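Local coordinates for plantacyanin (Spinacia oleracea, PDB 1F56), which binds a single copper ion as a plant blue copper protein of the phytocyanin family and probably carries electrons, at residues Ala1-Trp7 with Asp23-Tyr29; Gly43-Cys47 with Cys80-Ile86. One frame throughout, in Å; residues are numbered along the deposited sequence.

From the N terminus, the chain runs straight into contact 1: strand 2-6 is joined by strand 24-28 after a connection without helix or strand, and together with strand 60-64 they make one sheet of the cupredoxin barrel. Contact 2 opens later, so the two lie in series and neither nest nor cross. Its first segment takes in the end of the short helix 41-45 and the residues after it; 32 residues on, the loop carrying copper ligand Met84 returns and is tied by a disulfide to the residues just after that helix, beside the edge strand 85-90 of the other sheet. The contacts lie on opposite sides of the molecular centre, yet Trp7 and Phe27 reach across the interior to Ile86.

Contact 1: Ala1-Trp7 with Asp23-Tyr29; sequences AVYNIGW and DVLVFKY
Strands 2-6 and 24-28 run parallel with their axes at 28°, paired from Val2 opposite Val24 to Gly6 opposite Lys28, and backbone hydrogen bonds alternate between them from Val24 N to Ala1 O (2.8 Å) up to Trp7 N to Lys28 O. At the start, the amino terminus of Ala1 makes a salt bridge with Asp23, its N 3.0 Å from OD1 and above the carboxylate plane. Asp23 OD2 accepts a bond from Arg20 N and lies in the plane of the Tyr3 ring, 3.4 Å from CE1 at its edge. A leucine in place of Asp23 would probably leave the terminal ammonium without this countercharge and Arg20 N without its acceptor. On the outer face Val2 CG1 meets Val26 CG2 at 3.8 Å, while Asn4 OD1 lies against Lys28 CE. On the inward face Leu25 CD2 touches Tyr3 CB and Ile5 CG1, and Ile5 CG2 lies beside Phe27 CD2. With its CG anti to the backbone N (chi1 -163°), Trp7 offers one indole face to the edge of Phe27; CE3 is 3.7 Å from Phe27 CD2 and the planes stand at 87°, a T-shaped pair. Trp7 CD1 lies over the Tyr29 ring, whose OH bonds to Asp61, completing an aromatic cluster near the copper. Strand 60-64 flanks strand 24-28 on its other edge, and Phe27 packs inward against Val36 of strand 36-39 and Ile86 of strand 85-90.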
ATOM      1  N   ALA A   1       2.515  10.825 -12.592  1.00 18.79           N
ATOM      2  CA  ALA A   1       1.332  11.469 -11.963  1.00 18.31           C
ATOM      3  C   ALA A   1       1.306  11.183 -10.455  1.00 22.52           C
ATOM      4  O   ALA A   1       1.952  10.244  -9.978  1.00 26.40           O
ATOM      5  CB  ALA A   1       0.052  10.951 -12.630  1.00 17.26           C
ATOM      6  N   VAL A   2       0.565  11.997  -9.708  1.00 21.12           N
ATOM      7  CA  VAL A   2       0.449  11.836  -8.256  1.00 20.32           C
ATOM      8  C   VAL A   2      -1.016  11.538  -7.914  1.00 21.61           C
ATOM      9  O   VAL A   2      -1.917  12.257  -8.360  1.00 21.44           O
ATOM     10  CB  VAL A   2       0.916  13.117  -7.530  1.00 23.80           C
ATOM     11  CG1 VAL A   2       0.878  12.925  -6.009  1.00 23.07           C
ATOM     12  CG2 VAL A   2       2.327  13.457  -7.973  1.00 21.13           C
ATOM     13  N   TYR A   3      -1.242  10.468  -7.150  1.00 13.95           N
ATOM     14  CA  TYR A   3      -2.586  10.032  -6.757  1.00 17.78           C
ATOM     15  C   TYR A   3      -2.726   9.836  -5.232  1.00 15.97           C
ATOM     16  O   TYR A   3      -1.862   9.222  -4.598  1.00 19.69           O
ATOM     17  CB  TYR A   3      -2.927   8.708  -7.464  1.00 13.45           C
ATOM     18  CG  TYR A   3      -2.899   8.775  -8.987  1.00 23.04           C
ATOM     19  CD1 TYR A   3      -2.009   8.000  -9.729  1.00 16.28           C
ATOM     20  CD2 TYR A   3      -3.748   9.632  -9.679  1.00 16.23           C
ATOM     21  CE1 TYR A   3      -1.968   8.082 -11.121  1.00 21.31           C
ATOM     22  CE2 TYR A   3      -3.713   9.719 -11.068  1.00 16.16           C
ATOM     23  CZ  TYR A   3      -2.830   8.947 -11.780  1.00 21.82           C
ATOM     24  OH  TYR A   3      -2.831   9.041 -13.152  1.00 14.51           O
ATOM     25  N   ASN A   4      -3.803  10.351  -4.644  1.00 17.28           N
ATOM     26  CA  ASN A   4      -4.040  10.175  -3.206  1.00 17.38           C
ATOM     27  C   ASN A   4      -4.757   8.835  -3.000  1.00 20.38           C
ATOM     28  O   ASN A   4      -5.669   8.507  -3.758  1.00 17.72           O
ATOM     29  CB  ASN A   4      -4.957  11.269  -2.636  1.00 19.45           C
ATOM     30  CG  ASN A   4      -4.337  12.652  -2.663  1.00 22.22           C
ATOM     31  OD1 ASN A   4      -3.138  12.818  -2.487  1.00 20.27           O
ATOM     32  ND2 ASN A   4      -5.174  13.664  -2.859  1.00 30.18           N
ATOM     33  N   ILE A   5      -4.354   8.062  -1.989  1.00 15.46           N
ATOM     34  CA  ILE A   5      -5.026   6.789  -1.699  1.00 15.14           C
ATOM     35  C   ILE A   5      -5.708   6.901  -0.330  1.00 14.32           C
ATOM     36  O   ILE A   5      -5.108   7.393   0.617  1.00 16.00           O
ATOM     37  CB  ILE A   5      -4.026   5.596  -1.660  1.00 13.13           C
ATOM     38  CG1 ILE A   5      -3.419   5.375  -3.045  1.00 23.86           C
ATOM     39  CG2 ILE A   5      -4.750   4.313  -1.244  1.00 15.01           C
ATOM     40  CD1 ILE A   5      -4.462   5.053  -4.112  1.00 26.99           C
ATOM     41  N   GLY A   6      -6.966   6.478  -0.225  1.00 15.20           N
ATOM     42  CA  GLY A   6      -7.651   6.542   1.064  1.00 13.86           C
ATOM     43  C   GLY A   6      -7.268   5.255   1.769  1.00 15.03           C
ATOM     44  O   GLY A   6      -7.827   4.190   1.489  1.00 18.80           O
ATOM     45  N   TRP A   7      -6.298   5.339   2.669  1.00 13.84           N
ATOM     46  CA  TRP A   7      -5.800   4.153   3.367  1.00 14.20           C
ATOM     47  C   TRP A   7      -6.638   3.805   4.587  1.00 13.37           C
ATOM     48  O   TRP A   7      -6.460   4.370   5.661  1.00 14.05           O
ATOM     49  CB  TRP A   7      -4.340   4.394   3.767  1.00 10.20           C
ATOM     50  CG  TRP A   7      -3.565   3.161   4.115  1.00 17.27           C
ATOM     51  CD1 TRP A   7      -2.805   2.968   5.241  1.00 16.68           C
ATOM     52  CD2 TRP A   7      -3.413   1.977   3.318  1.00 13.31           C
ATOM     53  NE1 TRP A   7      -2.186   1.747   5.188  1.00  8.74           N
ATOM     54  CE2 TRP A   7      -2.540   1.111   4.024  1.00 11.37           C
ATOM     55  CE3 TRP A   7      -3.924   1.563   2.071  1.00 17.85           C
ATOM     56  CZ2 TRP A   7      -2.163  -0.147   3.530  1.00  9.70           C
ATOM     57  CZ3 TRP A   7      -3.545   0.305   1.571  1.00 22.87           C
ATOM     58  CH2 TRP A   7      -2.668  -0.534   2.307  1.00 21.19           C
ATOM     59  N   ASP A  23       4.604   6.778 -11.158  1.00 14.39           N
ATOM     60  CA  ASP A  23       3.544   7.478 -10.440  1.00 18.87           C
ATOM     61  C   ASP A  23       3.845   7.487  -8.947  1.00 18.10           C
ATOM     62  O   ASP A  23       4.470   6.562  -8.413  1.00 15.72           O
ATOM     63  CB  ASP A  23       2.184   6.791 -10.634  1.00 16.60           C
ATOM     64  CG  ASP A  23       1.607   6.991 -12.025  1.00 23.59           C
ATOM     65  OD1 ASP A  23       2.102   7.850 -12.792  1.00 18.28           O
ATOM     66  OD2 ASP A  23       0.640   6.280 -12.339  1.00 14.92           O
ATOM     67  N   VAL A  24       3.369   8.524  -8.275  1.00 15.95           N
ATOM     68  CA  VAL A  24       3.543   8.669  -6.835  1.00 15.24           C
ATOM     69  C   VAL A  24       2.187   8.426  -6.158  1.00 18.05           C
ATOM     70  O   VAL A  24       1.187   9.049  -6.513  1.00 16.88           O
ATOM     71  CB  VAL A  24       4.029  10.105  -6.470  1.00 18.09           C
ATOM     72  CG1 VAL A  24       4.188  10.244  -4.948  1.00 14.30           C
ATOM     73  CG2 VAL A  24       5.355  10.418  -7.189  1.00 13.83           C
ATOM     74  N   LEU A  25       2.138   7.498  -5.212  1.00 13.57           N
ATOM     75  CA  LEU A  25       0.895   7.253  -4.469  1.00 12.59           C
ATOM     76  C   LEU A  25       1.047   7.959  -3.127  1.00 15.22           C
ATOM     77  O   LEU A  25       2.109   7.888  -2.495  1.00 15.52           O
ATOM     78  CB  LEU A  25       0.678   5.764  -4.202  1.00 12.86           C
ATOM     79  CG  LEU A  25       0.411   4.857  -5.413  1.00 30.85           C
ATOM     80  CD1 LEU A  25       0.005   3.462  -4.937  1.00 24.58           C
ATOM     81  CD2 LEU A  25      -0.682   5.468  -6.271  1.00 21.69           C
ATOM     82  N   VAL A  26       0.005   8.647  -2.686  1.00 12.18           N
ATOM     83  CA  VAL A  26       0.081   9.301  -1.401  1.00 14.49           C
ATOM     84  C   VAL A  26      -0.940   8.635  -0.491  1.00 18.75           C
ATOM     85  O   VAL A  26      -2.152   8.824  -0.654  1.00 19.44           O
ATOM     86  CB  VAL A  26      -0.216  10.819  -1.491  1.00 12.90           C
ATOM     87  CG1 VAL A  26       0.006  11.455  -0.099  1.00 16.35           C
ATOM     88  CG2 VAL A  26       0.713  11.501  -2.532  1.00 13.27           C
ATOM     89  N   PHE A  27      -0.448   7.831   0.452  1.00 16.85           N
ATOM     90  CA  PHE A  27      -1.317   7.136   1.392  1.00 14.27           C
ATOM     91  C   PHE A  27      -1.721   8.105   2.504  1.00 17.55           C
ATOM     92  O   PHE A  27      -0.873   8.613   3.264  1.00 15.17           O
ATOM     93  CB  PHE A  27      -0.607   5.905   1.980  1.00 15.49           C
ATOM     94  CG  PHE A  27      -0.345   4.820   0.972  1.00 12.64           C
ATOM     95  CD1 PHE A  27       0.738   4.910   0.096  1.00 11.89           C
ATOM     96  CD2 PHE A  27      -1.195   3.724   0.878  1.00 16.63           C
ATOM     97  CE1 PHE A  27       0.972   3.923  -0.860  1.00 19.97           C
ATOM     98  CE2 PHE A  27      -0.973   2.721  -0.078  1.00 10.93           C
ATOM     99  CZ  PHE A  27       0.118   2.827  -0.949  1.00 15.68           C
ATOM    100  N   LYS A  28      -3.024   8.352   2.595  1.00 19.72           N
ATOM    101  CA  LYS A  28      -3.555   9.288   3.575  1.00 21.02           C
ATOM    102  C   LYS A  28      -4.396   8.594   4.625  1.00 20.47           C
ATOM    103  O   LYS A  28      -5.291   7.800   4.293  1.00 18.82           O
ATOM    104  CB  LYS A  28      -4.376  10.373   2.872  1.00 26.64           C
ATOM    105  CG  LYS A  28      -3.555  11.188   1.880  1.00 28.92           C
ATOM    106  CD  LYS A  28      -4.203  12.520   1.568  1.00 36.42           C
ATOM    107  CE  LYS A  28      -3.201  13.460   0.924  1.00 40.21           C
ATOM    108  NZ  LYS A  28      -3.775  14.806   0.663  1.00 46.91           N
ATOM    109  N   TYR A  29      -4.082   8.898   5.888  1.00 15.96           N
ATOM    110  CA  TYR A  29      -4.765   8.319   7.040  1.00 15.29           C
ATOM    111  C   TYR A  29      -4.271   9.035   8.301  1.00 18.60           C
ATOM    112  O   TYR A  29      -3.396   9.909   8.227  1.00 14.74           O
ATOM    113  CB  TYR A  29      -4.454   6.818   7.138  1.00 15.31           C
ATOM    114  CG  TYR A  29      -2.966   6.524   7.198  1.00 15.45           C
ATOM    115  CD1 TYR A  29      -2.200   6.449   6.035  1.00 15.29           C
ATOM    116  CD2 TYR A  29      -2.314   6.363   8.426  1.00 14.55           C
ATOM    117  CE1 TYR A  29      -0.813   6.218   6.094  1.00  9.71           C
ATOM    118  CE2 TYR A  29      -0.925   6.138   8.494  1.00 15.05           C
ATOM    119  CZ  TYR A  29      -0.188   6.068   7.326  1.00 21.69           C
ATOM    120  OH  TYR A  29       1.173   5.863   7.390  1.00 15.78           O
TER

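Contact 2: Gly43-Cys47 with Cys80-Ile86; sequences GYASC and CGGGMKI. With SO4 (sulfate ion), chain D.
Lys85 lays its side chain across Tyr44 at about a right angle, CD resting 3.6 Å from both CE1 and CZ. The chain is bent at chi3, which turns the ammonium back over the ring face: NZ is 4.7 Å from the ring centroid and 11° off the normal, a cation-pi contact. The same NZ donates to Tyr44 O at 3.2 Å, near the end of helix 41-45, so one residue offers the charge both its ring and its carbonyl. With CG anti to the backbone N (chi1 171°), the Tyr44 ring is placed alongside Lys85, and it also meets Tyr71. Beside them the disulfide of Cys47 and Cys80, with a C-S-S-C torsion of -83°, joins the turn just after helix 41-45 to the loop that follows copper ligand His79, as in other phytocyanins of the cupredoxin fold. Lys85 CE lies 3.5 Å from Cys47 SG, so the lysine is packed between ring and disulfide. From Cys80 a type I turn, closed by Gly83 N to Cys80 O, leads to Met84, which points away from the helix to bind copper with His34, Cys74 and His79. A sulfate, probably from the crystallisation liquor, takes a bond from Gly81 N to O3 (2.7 Å) and another from Gly78 N.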
ATOM      1  N   GLY A  43       4.420 -12.202   0.504  1.00 20.50           N
ATOM      2  CA  GLY A  43       4.067 -11.497   1.725  1.00 22.48           C
ATOM      3  C   GLY A  43       2.652 -10.951   1.608  1.00 23.06           C
ATOM      4  O   GLY A  43       1.896 -10.933   2.575  1.00 21.67           O
ATOM      5  N   TYR A  44       2.298 -10.496   0.411  1.00 20.34           N
ATOM      6  CA  TYR A  44       0.962  -9.970   0.145  1.00 19.44           C
ATOM      7  C   TYR A  44      -0.085 -11.081   0.279  1.00 17.46           C
ATOM      8  O   TYR A  44      -1.143 -10.883   0.867  1.00 24.15           O
ATOM      9  CB  TYR A  44       0.914  -9.396  -1.275  1.00 16.22           C
ATOM     10  CG  TYR A  44      -0.470  -9.008  -1.750  1.00 23.37           C
ATOM     11  CD1 TYR A  44      -0.994  -7.748  -1.481  1.00 16.31           C
ATOM     12  CD2 TYR A  44      -1.245  -9.902  -2.495  1.00 18.56           C
ATOM     13  CE1 TYR A  44      -2.259  -7.378  -1.951  1.00 21.36           C
ATOM     14  CE2 TYR A  44      -2.505  -9.547  -2.967  1.00 19.00           C
ATOM     15  CZ  TYR A  44      -3.003  -8.281  -2.697  1.00 26.31           C
ATOM     16  OH  TYR A  44      -4.222  -7.904  -3.220  1.00 26.74           O
ATOM     17  N   ALA A  45       0.215 -12.253  -0.266  1.00 18.48           N
ATOM     18  CA  ALA A  45      -0.719 -13.375  -0.229  1.00 22.34           C
ATOM     19  C   ALA A  45      -1.005 -13.912   1.170  1.00 25.88           C
ATOM     20  O   ALA A  45      -2.089 -14.434   1.420  1.00 28.22           O
ATOM     21  CB  ALA A  45      -0.201 -14.509  -1.107  1.00 28.43           C
ATOM     22  N   SER A  46      -0.043 -13.783   2.076  1.00 20.60           N
ATOM     23  CA  SER A  46      -0.216 -14.306   3.422  1.00 18.20           C
ATOM     24  C   SER A  46      -0.286 -13.218   4.476  1.00 19.74           C
ATOM     25  O   SER A  46      -0.137 -13.500   5.662  1.00 19.56           O
ATOM     26  CB  SER A  46       0.931 -15.261   3.752  1.00 22.28           C
ATOM     27  OG  SER A  46       2.169 -14.563   3.750  1.00 35.98           O
ATOM     28  N   CYS A  47      -0.508 -11.978   4.049  1.00 15.93           N
ATOM     29  CA  CYS A  47      -0.597 -10.855   4.983  1.00 16.08           C
ATOM     30  C   CYS A  47       0.558 -10.794   5.970  1.00 18.11           C
ATOM     31  O   CYS A  47       0.349 -10.565   7.157  1.00 15.47           O
ATOM     32  CB  CYS A  47      -1.907 -10.944   5.757  1.00 10.95           C
ATOM     33  SG  CYS A  47      -3.296 -10.174   4.873  1.00 14.87           S
ATOM     34  N   CYS A  80      -4.726  -6.318   7.857  1.00 14.55           N
ATOM     35  CA  CYS A  80      -4.548  -6.907   6.527  1.00 13.11           C
ATOM     36  C   CYS A  80      -5.699  -7.901   6.269  1.00 17.27           C
ATOM     37  O   CYS A  80      -6.299  -7.921   5.192  1.00 17.68           O
ATOM     38  CB  CYS A  80      -3.194  -7.610   6.459  1.00 13.07           C
ATOM     39  SG  CYS A  80      -2.695  -8.241   4.825  1.00 15.72           S
ATOM     40  N   GLY A  81      -6.007  -8.722   7.269  1.00 15.13           N
ATOM     41  CA  GLY A  81      -7.096  -9.677   7.125  1.00 21.16           C
ATOM     42  C   GLY A  81      -8.411  -8.937   6.929  1.00 25.04           C
ATOM     43  O   GLY A  81      -9.345  -9.464   6.335  1.00 27.95           O
ATOM     44  N   GLY A  82      -8.477  -7.704   7.423  1.00 24.09           N
ATOM     45  CA  GLY A  82      -9.683  -6.909   7.281  1.00 21.43           C
ATOM     46  C   GLY A  82      -9.766  -6.220   5.931  1.00 25.70           C
ATOM     47  O   GLY A  82     -10.686  -5.433   5.684  1.00 25.87           O
ATOM     48  N   GLY A  83      -8.798  -6.498   5.058  1.00 20.09           N
ATOM     49  CA  GLY A  83      -8.812  -5.904   3.735  1.00 22.57           C
ATOM     50  C   GLY A  83      -7.796  -4.809   3.454  1.00 22.36           C
ATOM     51  O   GLY A  83      -7.751  -4.267   2.347  1.00 20.48           O
ATOM     52  N   MET A  84      -6.983  -4.454   4.440  1.00 20.78           N
ATOM     53  CA  MET A  84      -6.002  -3.417   4.189  1.00 20.51           C
ATOM     54  C   MET A  84      -4.783  -3.946   3.430  1.00 18.61           C
ATOM     55  O   MET A  84      -3.717  -4.185   3.996  1.00 13.70           O
ATOM     56  CB  MET A  84      -5.581  -2.741   5.492  1.00 25.51           C
ATOM     57  CG  MET A  84      -6.630  -1.791   6.034  1.00 25.83           C
ATOM     58  SD  MET A  84      -5.974  -0.665   7.280  1.00 22.54           S
ATOM     59  CE  MET A  84      -5.425   0.758   6.245  1.00 20.30           C
ATOM     60  N   LYS A  85      -4.958  -4.134   2.132  1.00 16.81           N
ATOM     61  CA  LYS A  85      -3.866  -4.609   1.285  1.00 21.28           C
ATOM     62  C   LYS A  85      -4.228  -4.263  -0.159  1.00 23.24           C
ATOM     63  O   LYS A  85      -5.411  -4.281  -0.516  1.00 20.23           O
ATOM     64  CB  LYS A  85      -3.708  -6.133   1.417  1.00 12.87           C
ATOM     65  CG  LYS A  85      -4.957  -6.874   0.956  1.00 22.17           C
ATOM     66  CD  LYS A  85      -4.675  -8.298   0.528  1.00 36.72           C
ATOM     67  CE  LYS A  85      -4.460  -9.233   1.687  1.00 39.87           C
ATOM     68  NZ  LYS A  85      -4.304 -10.638   1.193  1.00 39.24           N
ATOM     69  N   ILE A  86      -3.233  -3.924  -0.975  1.00 18.07           N
ATOM     70  CA  ILE A  86      -3.494  -3.644  -2.379  1.00 15.47           C
ATOM     71  C   ILE A  86      -2.325  -4.049  -3.247  1.00 18.60           C
ATOM     72  O   ILE A  86      -1.168  -4.043  -2.813  1.00 14.49           O
ATOM     73  CB  ILE A  86      -3.779  -2.156  -2.680  1.00 27.29           C
ATOM     74  CG1 ILE A  86      -2.664  -1.279  -2.123  1.00 20.34           C
ATOM     75  CG2 ILE A  86      -5.140  -1.768  -2.150  1.00 44.31           C
ATOM     76  CD1 ILE A  86      -2.806   0.192  -2.524  1.00 28.69           C
TER
HETATM   77  S   SO4 D 301      -4.551 -10.377  10.193  1.00 24.54           S
HETATM   78  O1  SO4 D 301      -3.336 -10.827   9.470  1.00 17.40           O
HETATM   79  O2  SO4 D 301      -4.304 -10.292  11.644  1.00 32.75           O
HETATM   80  O3  SO4 D 301      -4.926  -9.037   9.708  1.00 30.23           O
HETATM   81  O4  SO4 D 301      -5.629 -11.346   9.950  1.00 26.53           O